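Local coordinates for protein yersinopine synthase (Yersinia pestis, PDB 6C4M) that catalyses the NADPH-dependent reductive condensation of pyruvate with an amino-acid-derived intermediate, the last step in making the metallophore yersinopine, at residues 319-327 / 355-363. Sequence-based numbering, arbitrary orientation.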
loop_
_atom_site.group_PDB
_atom_site.type_symbol
_atom_site.label_atom_id
_atom_site.label_comp_id
_atom_site.label_asym_id
_atom_site.label_seq_id
_atom_site.Cartn_x
_atom_site.Cartn_y
_atom_site.Cartn_z
ATOM N N ILE A 319 -17.472 -18.785 5.712
ATOM C CA ILE A 319 -17.342 -18.150 4.403
ATOM C C ILE A 319 -15.886 -18.198 3.928
ATOM O O ILE A 319 -14.988 -18.526 4.708
ATOM C CB ILE A 319 -17.837 -16.693 4.445
ATOM C CG1 ILE A 319 -16.843 -15.781 5.173
ATOM C CG2 ILE A 319 -19.216 -16.625 5.114
ATOM C CD1 ILE A 319 -17.245 -14.309 5.155
ATOM N N ASN A 320 -15.676 -17.912 2.642
ATOM C CA ASN A 320 -14.377 -17.536 2.077
ATOM C C ASN A 320 -14.252 -16.023 2.198
ATOM O O ASN A 320 -14.844 -15.275 1.410
ATOM C CB ASN A 320 -14.297 -17.983 0.622
ATOM C CG ASN A 320 -12.963 -17.584 -0.051
ATOM O OD1 ASN A 320 -12.291 -16.658 0.391
ATOM N ND2 ASN A 320 -12.621 -18.263 -1.150
ATOM N N LEU A 321 -13.484 -15.564 3.193
ATOM C CA LEU A 321 -13.430 -14.135 3.485
ATOM C C LEU A 321 -12.963 -13.330 2.281
ATOM O O LEU A 321 -13.578 -12.321 1.916
ATOM C CB LEU A 321 -12.524 -13.881 4.687
ATOM C CG LEU A 321 -12.291 -12.402 4.999
ATOM C CD1 LEU A 321 -13.593 -11.668 5.315
ATOM C CD2 LEU A 321 -11.293 -12.278 6.142
ATOM N N LEU A 322 -11.879 -13.756 1.639
ATOM C CA LEU A 322 -11.318 -12.940 0.571
ATOM C C LEU A 322 -12.245 -12.921 -0.657
ATOM O O LEU A 322 -12.491 -11.856 -1.243
ATOM C CB LEU A 322 -9.899 -13.439 0.229
ATOM C CG LEU A 322 -9.149 -12.601 -0.802
ATOM C CD1 LEU A 322 -9.024 -11.119 -0.397
ATOM C CD2 LEU A 322 -7.765 -13.194 -1.157
ATOM N N ARG A 323 -12.833 -14.072 -1.012
ATOM C CA ARG A 323 -13.838 -14.088 -2.084
ATOM C C ARG A 323 -15.014 -13.173 -1.757
ATOM O O ARG A 323 -15.485 -12.425 -2.624
ATOM C CB ARG A 323 -14.348 -15.515 -2.347
ATOM C CG ARG A 323 -15.344 -15.652 -3.565
ATOM C CD ARG A 323 -16.390 -16.775 -3.373
ATOM N NE ARG A 323 -17.137 -16.472 -2.168
ATOM C CZ ARG A 323 -18.041 -15.506 -2.066
ATOM N NH1 ARG A 323 -18.392 -14.778 -3.129
ATOM N NH2 ARG A 323 -18.609 -15.290 -0.889
ATOM N N PHE A 324 -15.505 -13.231 -0.515
ATOM C CA PHE A 324 -16.607 -12.364 -0.092
ATOM C C PHE A 324 -16.225 -10.894 -0.226
ATOM O O PHE A 324 -16.972 -10.097 -0.799
ATOM C CB PHE A 324 -16.990 -12.700 1.356
ATOM C CG PHE A 324 -18.025 -11.779 1.963
ATOM C CD1 PHE A 324 -19.345 -11.784 1.503
ATOM C CD2 PHE A 324 -17.695 -10.951 3.032
ATOM C CE1 PHE A 324 -20.308 -10.950 2.077
ATOM C CE2 PHE A 324 -18.656 -10.121 3.614
ATOM C CZ PHE A 324 -19.964 -10.132 3.143
ATOM N N LEU A 325 -15.071 -10.508 0.326
ATOM C CA LEU A 325 -14.648 -9.112 0.230
ATOM C C LEU A 325 -14.530 -8.661 -1.214
ATOM O O LEU A 325 -14.966 -7.560 -1.573
ATOM C CB LEU A 325 -13.308 -8.908 0.917
ATOM C CG LEU A 325 -13.250 -9.186 2.406
ATOM C CD1 LEU A 325 -11.784 -9.109 2.916
ATOM C CD2 LEU A 325 -14.120 -8.200 3.171
ATOM N N ASN A 326 -13.881 -9.467 -2.047
ATOM C CA ASN A 326 -13.614 -9.022 -3.406
ATOM C C ASN A 326 -14.868 -9.144 -4.264
ATOM O O ASN A 326 -15.277 -8.175 -4.911
ATOM C CB ASN A 326 -12.476 -9.839 -4.017
ATOM C CG ASN A 326 -11.949 -9.244 -5.309
ATOM O OD1 ASN A 326 -11.101 -8.356 -5.306
ATOM N ND2 ASN A 326 -12.462 -9.739 -6.434
ATOM N N ASP A 327 -15.493 -10.324 -4.259
ATOM C CA ASP A 327 -16.522 -10.626 -5.256
ATOM C C ASP A 327 -17.916 -10.190 -4.814
ATOM O O ASP A 327 -18.765 -9.945 -5.668
ATOM C CB ASP A 327 -16.538 -12.126 -5.590
ATOM C CG ASP A 327 -15.306 -12.589 -6.345
ATOM O OD1 ASP A 327 -14.381 -11.769 -6.621
ATOM O OD2 ASP A 327 -15.261 -13.804 -6.657
ATOM N N TYR A 355 -0.654 -11.949 3.650
ATOM C CA TYR A 355 -0.106 -11.200 2.521
ATOM C C TYR A 355 -1.233 -10.809 1.570
ATOM O O TYR A 355 -1.376 -9.633 1.208
ATOM C CB TYR A 355 0.982 -12.039 1.820
ATOM C CG TYR A 355 1.758 -11.386 0.669
ATOM C CD1 TYR A 355 1.745 -10.016 0.462
ATOM C CD2 TYR A 355 2.511 -12.164 -0.197
ATOM C CE1 TYR A 355 2.440 -9.452 -0.568
ATOM C CE2 TYR A 355 3.210 -11.605 -1.253
ATOM C CZ TYR A 355 3.174 -10.247 -1.432
ATOM O OH TYR A 355 3.900 -9.668 -2.446
ATOM N N ALA A 356 -2.105 -11.774 1.236
ATOM C CA ALA A 356 -3.201 -11.484 0.314
ATOM C C ALA A 356 -4.099 -10.380 0.850
ATOM O O ALA A 356 -4.482 -9.473 0.100
ATOM C CB ALA A 356 -4.008 -12.745 0.024
ATOM N N LEU A 357 -4.407 -10.407 2.160
ATOM C CA LEU A 357 -5.264 -9.380 2.731
ATOM C C LEU A 357 -4.583 -8.026 2.788
ATOM O O LEU A 357 -5.244 -6.998 2.551
ATOM C CB LEU A 357 -5.737 -9.808 4.120
ATOM C CG LEU A 357 -6.788 -10.922 4.135
ATOM C CD1 LEU A 357 -6.896 -11.536 5.553
ATOM C CD2 LEU A 357 -8.145 -10.357 3.669
ATOM N N PHE A 358 -3.267 -7.990 3.131
ATOM C CA PHE A 358 -2.546 -6.723 3.100
ATOM C C PHE A 358 -2.550 -6.153 1.696
ATOM O O PHE A 358 -2.784 -4.953 1.501
ATOM C CB PHE A 358 -1.102 -6.874 3.633
ATOM C CG PHE A 358 -0.380 -5.563 3.712
ATOM C CD1 PHE A 358 0.235 -5.036 2.598
ATOM C CD2 PHE A 358 -0.380 -4.826 4.881
ATOM C CE1 PHE A 358 0.870 -3.806 2.651
ATOM C CE2 PHE A 358 0.263 -3.613 4.942
ATOM C CZ PHE A 358 0.887 -3.104 3.810
ATOM N N VAL A 359 -2.356 -7.004 0.692
ATOM C CA VAL A 359 -2.374 -6.507 -0.681
ATOM C C VAL A 359 -3.758 -5.970 -1.006
ATOM O O VAL A 359 -3.909 -4.870 -1.564
ATOM C CB VAL A 359 -1.920 -7.603 -1.673
ATOM C CG1 VAL A 359 -2.085 -7.125 -3.100
ATOM C CG2 VAL A 359 -0.455 -7.948 -1.468
ATOM N N ARG A 360 -4.792 -6.720 -0.629
ATOM C CA ARG A 360 -6.151 -6.255 -0.871
ATOM C C ARG A 360 -6.390 -4.856 -0.304
ATOM O O ARG A 360 -6.838 -3.962 -1.026
ATOM C CB ARG A 360 -7.143 -7.251 -0.285
ATOM C CG ARG A 360 -8.508 -7.041 -0.837
ATOM C CD ARG A 360 -9.446 -6.689 0.232
ATOM N NE ARG A 360 -10.736 -6.372 -0.343
ATOM C CZ ARG A 360 -11.677 -5.698 0.277
ATOM N NH1 ARG A 360 -11.487 -5.289 1.541
ATOM N NH2 ARG A 360 -12.809 -5.449 -0.378
ATOM N N TYR A 361 -6.080 -4.631 0.989
ATOM C CA TYR A 361 -6.346 -3.316 1.567
ATOM C C TYR A 361 -5.444 -2.226 1.004
ATOM O O TYR A 361 -5.859 -1.063 0.916
ATOM C CB TYR A 361 -6.281 -3.397 3.092
ATOM C CG TYR A 361 -7.589 -3.945 3.587
ATOM C CD1 TYR A 361 -8.661 -3.099 3.831
ATOM C CD2 TYR A 361 -7.778 -5.311 3.760
ATOM C CE1 TYR A 361 -9.902 -3.600 4.224
ATOM C CE2 TYR A 361 -9.012 -5.824 4.149
ATOM C CZ TYR A 361 -10.072 -4.971 4.379
ATOM O OH TYR A 361 -11.289 -5.499 4.800
ATOM N N THR A 362 -4.220 -2.554 0.615
ATOM C CA THR A 362 -3.405 -1.571 -0.100
ATOM C C THR A 362 -4.078 -1.186 -1.415
ATOM O O THR A 362 -4.240 0.000 -1.724
ATOM C CB THR A 362 -2.004 -2.141 -0.324
ATOM O OG1 THR A 362 -1.435 -2.467 0.932
ATOM C CG2 THR A 362 -1.066 -1.165 -1.106
ATOM N N ALA A 363 -4.510 -2.186 -2.186
ATOM C CA ALA A 363 -5.123 -1.917 -3.490
ATOM C C ALA A 363 -6.387 -1.075 -3.352
ATOM O O ALA A 363 -6.677 -0.227 -4.205
ATOM C CB ALA A 363 -5.454 -3.229 -4.179
HETATM O O HOH W 1 -11.102 -6.537 -2.864
#
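L322 and L325 pack against A356, L357 and R360 where segments 321-327 and 355-363, on helices 321-329 and 350-364, meet in a buried contact of the helical region. The segments run nearly parallel, 13° apart, with axes 11.3 Å from each other at closest approach. L322 divides its branches: CD2 reaches A356 CB at 4.0 Å, while CD1 lies alongside the aliphatic start of R360, 4.1 Å from R360 CG. L325 crosses L357 at about a right angle, L325 CD1 resting 3.9 Å from L357 CD2. L325 CB sits over the centre of one face of the R360 guanidinium, 3.7 Å from R360 CZ. R360 leaves its helix with CG anti to the backbone N (chi1 -163°) and bends at chi2, which carries the charged group across to L325. R360 NH2 donates to the backbone carbonyl of Y330, just beyond helix 321-329. A water in the guanidinium plane accepts from R360 NE (2.6 Å) and donates to N326 OD1 (3.0 Å), bridging two buried side chains. V359 and F358 pack on the second subunit. The arrangement is a parallel helix pair packed against helix 294-313 and helix 255-264, which carries the probable proton donor/acceptor H260.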